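Local coordinates for protein transcriptional regulator WhiB1 (Mycobacterium tuberculosis H37Rv, PDB 6ONO) that binds a nitric oxide-sensitive [4Fe-4S] cluster and acts as a probably redox-responsive transcriptional repressor, at residues E15-V20 and K34-R39. Numbering follows the deposited sequence.
With SF4 (iron/sulfur cluster), chain E.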
ATOM      1  N   GLU A  15       7.289  -0.220  -5.470  1.00 21.92           N
ATOM      2  CA  GLU A  15       7.256   1.119  -4.890  1.00 21.99           C
ATOM      3  C   GLU A  15       6.940   2.189  -5.911  1.00 23.33           C
ATOM      4  O   GLU A  15       6.628   3.321  -5.520  1.00 19.49           O
ATOM      5  CB  GLU A  15       8.582   1.439  -4.194  1.00 23.21           C
ATOM      6  CG  GLU A  15       8.620   0.913  -2.771  1.00 24.56           C
ATOM      7  CD  GLU A  15       7.656   1.650  -1.851  1.00 29.30           C
ATOM      8  OE1 GLU A  15       8.047   2.722  -1.329  1.00 27.40           O
ATOM      9  OE2 GLU A  15       6.508   1.175  -1.661  1.00 25.95           O
ATOM     10  N   LEU A  16       7.046   1.869  -7.201  1.00 22.59           N
ATOM     11  CA  LEU A  16       6.631   2.822  -8.219  1.00 22.31           C
ATOM     12  C   LEU A  16       5.175   3.200  -8.033  1.00 20.12           C
ATOM     13  O   LEU A  16       4.780   4.336  -8.327  1.00 21.33           O
ATOM     14  CB  LEU A  16       6.854   2.235  -9.613  1.00 24.43           C
ATOM     15  CG  LEU A  16       6.336   3.033 -10.808  1.00 26.26           C
ATOM     16  CD1 LEU A  16       7.092   4.353 -10.935  1.00 27.88           C
ATOM     17  CD2 LEU A  16       6.450   2.199 -12.073  1.00 25.48           C
ATOM     18  N   PHE A  17       4.370   2.288  -7.506  1.00 19.35           N
ATOM     19  CA  PHE A  17       2.944   2.549  -7.396  1.00 18.10           C
ATOM     20  C   PHE A  17       2.585   3.214  -6.089  1.00 19.70           C
ATOM     21  O   PHE A  17       1.405   3.451  -5.834  1.00 19.09           O
ATOM     22  CB  PHE A  17       2.173   1.250  -7.607  1.00 19.11           C
ATOM     23  CG  PHE A  17       2.354   0.719  -8.983  1.00 18.29           C
ATOM     24  CD1 PHE A  17       3.441  -0.086  -9.284  1.00 22.17           C
ATOM     25  CD2 PHE A  17       1.524   1.132  -9.999  1.00 18.37           C
ATOM     26  CE1 PHE A  17       3.644  -0.527 -10.558  1.00 21.61           C
ATOM     27  CE2 PHE A  17       1.717   0.692 -11.285  1.00 20.58           C
ATOM     28  CZ  PHE A  17       2.780  -0.129 -11.568  1.00 21.77           C
ATOM     29  N   PHE A  18       3.581   3.581  -5.281  1.00 15.84           N
ATOM     30  CA  PHE A  18       3.349   4.257  -4.008  1.00 16.43           C
ATOM     31  C   PHE A  18       4.259   5.475  -3.905  1.00 17.36           C
ATOM     32  O   PHE A  18       5.206   5.496  -3.110  1.00 18.83           O
ATOM     33  CB  PHE A  18       3.540   3.277  -2.851  1.00 17.46           C
ATOM     34  CG  PHE A  18       2.439   2.271  -2.777  1.00 17.03           C
ATOM     35  CD1 PHE A  18       2.479   1.116  -3.555  1.00 16.93           C
ATOM     36  CD2 PHE A  18       1.307   2.529  -2.015  1.00 17.11           C
ATOM     37  CE1 PHE A  18       1.427   0.206  -3.527  1.00 17.01           C
ATOM     38  CE2 PHE A  18       0.249   1.643  -1.998  1.00 17.06           C
ATOM     39  CZ  PHE A  18       0.310   0.476  -2.750  1.00 17.03           C
ATOM     40  N   PRO A  19       4.001   6.514  -4.703  1.00 23.49           N
ATOM     41  CA  PRO A  19       4.815   7.726  -4.584  1.00 24.55           C
ATOM     42  C   PRO A  19       4.524   8.436  -3.278  1.00 27.66           C
ATOM     43  O   PRO A  19       3.385   8.478  -2.807  1.00 29.96           O
ATOM     44  CB  PRO A  19       4.381   8.570  -5.788  1.00 24.00           C
ATOM     45  CG  PRO A  19       3.005   8.128  -6.070  1.00 25.66           C
ATOM     46  CD  PRO A  19       2.942   6.665  -5.717  1.00 22.89           C
ATOM     47  N   VAL A  20       5.573   8.971  -2.678  1.00 37.96           N
ATOM     48  CA  VAL A  20       5.450   9.760  -1.461  1.00 43.13           C
ATOM     49  C   VAL A  20       5.520  11.234  -1.843  1.00 54.14           C
ATOM     50  O   VAL A  20       6.436  11.655  -2.561  1.00 50.99           O
ATOM     51  CB  VAL A  20       6.517   9.380  -0.421  1.00 42.69           C
ATOM     52  CG1 VAL A  20       7.915   9.431  -1.007  1.00 54.36           C
ATOM     53  CG2 VAL A  20       6.412  10.291   0.791  1.00 53.20           C
ATOM     54  N   LYS A  34       1.252   5.473 -13.868  1.00 18.88           N
ATOM     55  CA  LYS A  34       0.125   5.459 -14.790  1.00 20.33           C
ATOM     56  C   LYS A  34       0.530   4.940 -16.164  1.00 23.71           C
ATOM     57  O   LYS A  34      -0.286   4.320 -16.846  1.00 23.25           O
ATOM     58  CB  LYS A  34      -0.470   6.855 -14.922  1.00 19.05           C
ATOM     59  CG  LYS A  34      -1.295   7.317 -13.747  1.00 18.32           C
ATOM     60  CD  LYS A  34      -1.849   8.718 -14.023  1.00 19.15           C
ATOM     61  CE  LYS A  34      -2.790   9.146 -12.921  1.00 21.21           C
ATOM     62  NZ  LYS A  34      -3.476  10.416 -13.238  1.00 24.02           N
ATOM     63  N   LEU A  35       1.764   5.211 -16.597  1.00 21.38           N
ATOM     64  CA  LEU A  35       2.229   4.670 -17.872  1.00 26.19           C
ATOM     65  C   LEU A  35       2.207   3.149 -17.874  1.00 29.82           C
ATOM     66  O   LEU A  35       1.928   2.530 -18.909  1.00 31.79           O
ATOM     67  CB  LEU A  35       3.637   5.167 -18.185  1.00 26.37           C
ATOM     68  CG  LEU A  35       3.715   6.614 -18.668  1.00 25.66           C
ATOM     69  CD1 LEU A  35       5.155   6.990 -18.948  1.00 26.66           C
ATOM     70  CD2 LEU A  35       2.863   6.806 -19.891  1.00 26.42           C
ATOM     71  N   VAL A  36       2.524   2.527 -16.738  1.00 22.26           N
ATOM     72  CA  VAL A  36       2.406   1.075 -16.629  1.00 29.01           C
ATOM     73  C   VAL A  36       0.948   0.663 -16.740  1.00 23.53           C
ATOM     74  O   VAL A  36       0.590  -0.235 -17.515  1.00 28.04           O
ATOM     75  CB  VAL A  36       3.031   0.573 -15.313  1.00 29.50           C
ATOM     76  CG1 VAL A  36       2.909  -0.949 -15.217  1.00 32.05           C
ATOM     77  CG2 VAL A  36       4.486   1.018 -15.194  1.00 22.07           C
ATOM     78  N   CYS A  37       0.078   1.319 -15.969  1.00 23.48           N
ATOM     79  CA  CYS A  37      -1.340   0.957 -16.028  1.00 24.04           C
ATOM     80  C   CYS A  37      -1.907   1.085 -17.442  1.00 28.24           C
ATOM     81  O   CYS A  37      -2.811   0.331 -17.827  1.00 30.86           O
ATOM     82  CB  CYS A  37      -2.140   1.821 -15.063  1.00 21.28           C
ATOM     83  SG  CYS A  37      -1.679   1.586 -13.344  1.00 20.34           S
ATOM     84  N   ASN A  38      -1.402   2.041 -18.218  1.00 35.00           N
ATOM     85  CA  ASN A  38      -1.919   2.309 -19.555  1.00 37.40           C
ATOM     86  C   ASN A  38      -1.598   1.192 -20.538  1.00 38.60           C
ATOM     87  O   ASN A  38      -2.247   1.093 -21.584  1.00 42.51           O
ATOM     88  CB  ASN A  38      -1.358   3.644 -20.048  1.00 34.86           C
ATOM     89  CG  ASN A  38      -2.092   4.837 -19.450  1.00 46.29           C
ATOM     90  OD1 ASN A  38      -2.965   4.669 -18.598  1.00 55.37           O
ATOM     91  ND2 ASN A  38      -1.704   6.048 -19.852  1.00 42.70           N
ATOM     92  N   ARG A  39      -0.611   0.352 -20.232  1.00 29.96           N
ATOM     93  CA  ARG A  39      -0.324  -0.821 -21.043  1.00 36.38           C
ATOM     94  C   ARG A  39      -0.699  -2.102 -20.305  1.00 36.84           C
ATOM     95  O   ARG A  39      -0.102  -3.156 -20.529  1.00 45.40           O
ATOM     96  CB  ARG A  39       1.142  -0.850 -21.472  1.00 34.48           C
ATOM     97  CG  ARG A  39       2.153  -0.816 -20.357  1.00 37.80           C
ATOM     98  CD  ARG A  39       3.550  -1.030 -20.924  1.00 40.79           C
ATOM     99  NE  ARG A  39       4.613  -0.677 -19.985  1.00 37.85           N
ATOM    100  CZ  ARG A  39       5.040  -1.461 -19.004  1.00 37.11           C
ATOM    101  NH1 ARG A  39       4.491  -2.652 -18.813  1.00 46.79           N
ATOM    102  NH2 ARG A  39       6.019  -1.050 -18.209  1.00 46.65           N
TER
HETATM  103 FE1  SF4 E 101      -0.923  -2.993 -11.918  1.00 25.40          FE
HETATM  104 FE2  SF4 E 101      -1.835  -0.644 -12.943  1.00 21.46          FE
HETATM  105 FE3  SF4 E 101      -3.577  -2.361 -11.701  1.00 23.82          FE
HETATM  106 FE4  SF4 E 101      -2.510  -3.032 -14.114  1.00 27.11          FE
HETATM  107  S1  SF4 E 101      -3.878  -1.280 -13.688  1.00 26.48           S
HETATM  108  S2  SF4 E 101      -2.705  -4.369 -12.299  1.00 25.45           S
HETATM  109  S3  SF4 E 101      -0.434  -2.098 -13.947  1.00 25.14           S
HETATM  110  S4  SF4 E 101      -1.817  -1.274 -10.729  1.00 22.92           S
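The 3-10 residues 15-17 face the C-terminal part of helix 27-38, and the backbones come nearest at Phe17 and Lys34, whose CA atoms are 8.4 Å apart. Side chains bridge this gap by apolar and sulfur contacts. Phe17 gives the largest share of the contact. With its CG anti to the carbonyl carbon (chi1 -65°), the ring reaches across to the helix and presents its far edge. Its CZ lies 3.7 Å from Val36 CG1, which sits in the ring plane at that edge. The Phe17 and Val36 side chains cross at about a right angle. Leu16 adds a second apolar touch, its CD2 meeting Val36 CG2 at 3.9 Å. Of the two Val36 methyls, CG2 is nearest to Leu16. CG1 is nearest to the phenyl edge and also approaches the cluster, 3.8 Å from sulfide S3 of SF4. Cys37 SG binds iron FE2 of SF4 at 2.3 Å. The same SG makes a sulfur-aromatic contact at the edge of Phe17, 5.4 Å from the ring centroid and 81° off its normal. Phe17 CE2 is also 4.1 Å from cluster sulfide S4. The ring thus lies near both a ligating thiolate, at its edge, and an inorganic sulfide. Phe17 further touches Cys9, and its backbone is hydrogen-bonded to Val59. Thr43 OG1, at the start of helix 43-53, is hydrogen-bonded to Cys37 O. The contact joins the loop before helix 27-38 to that helix beside the WhiB-family [4Fe-4S] site, where Cys9, Cys40 and Cys46 line the pocket and probably complete the ligation.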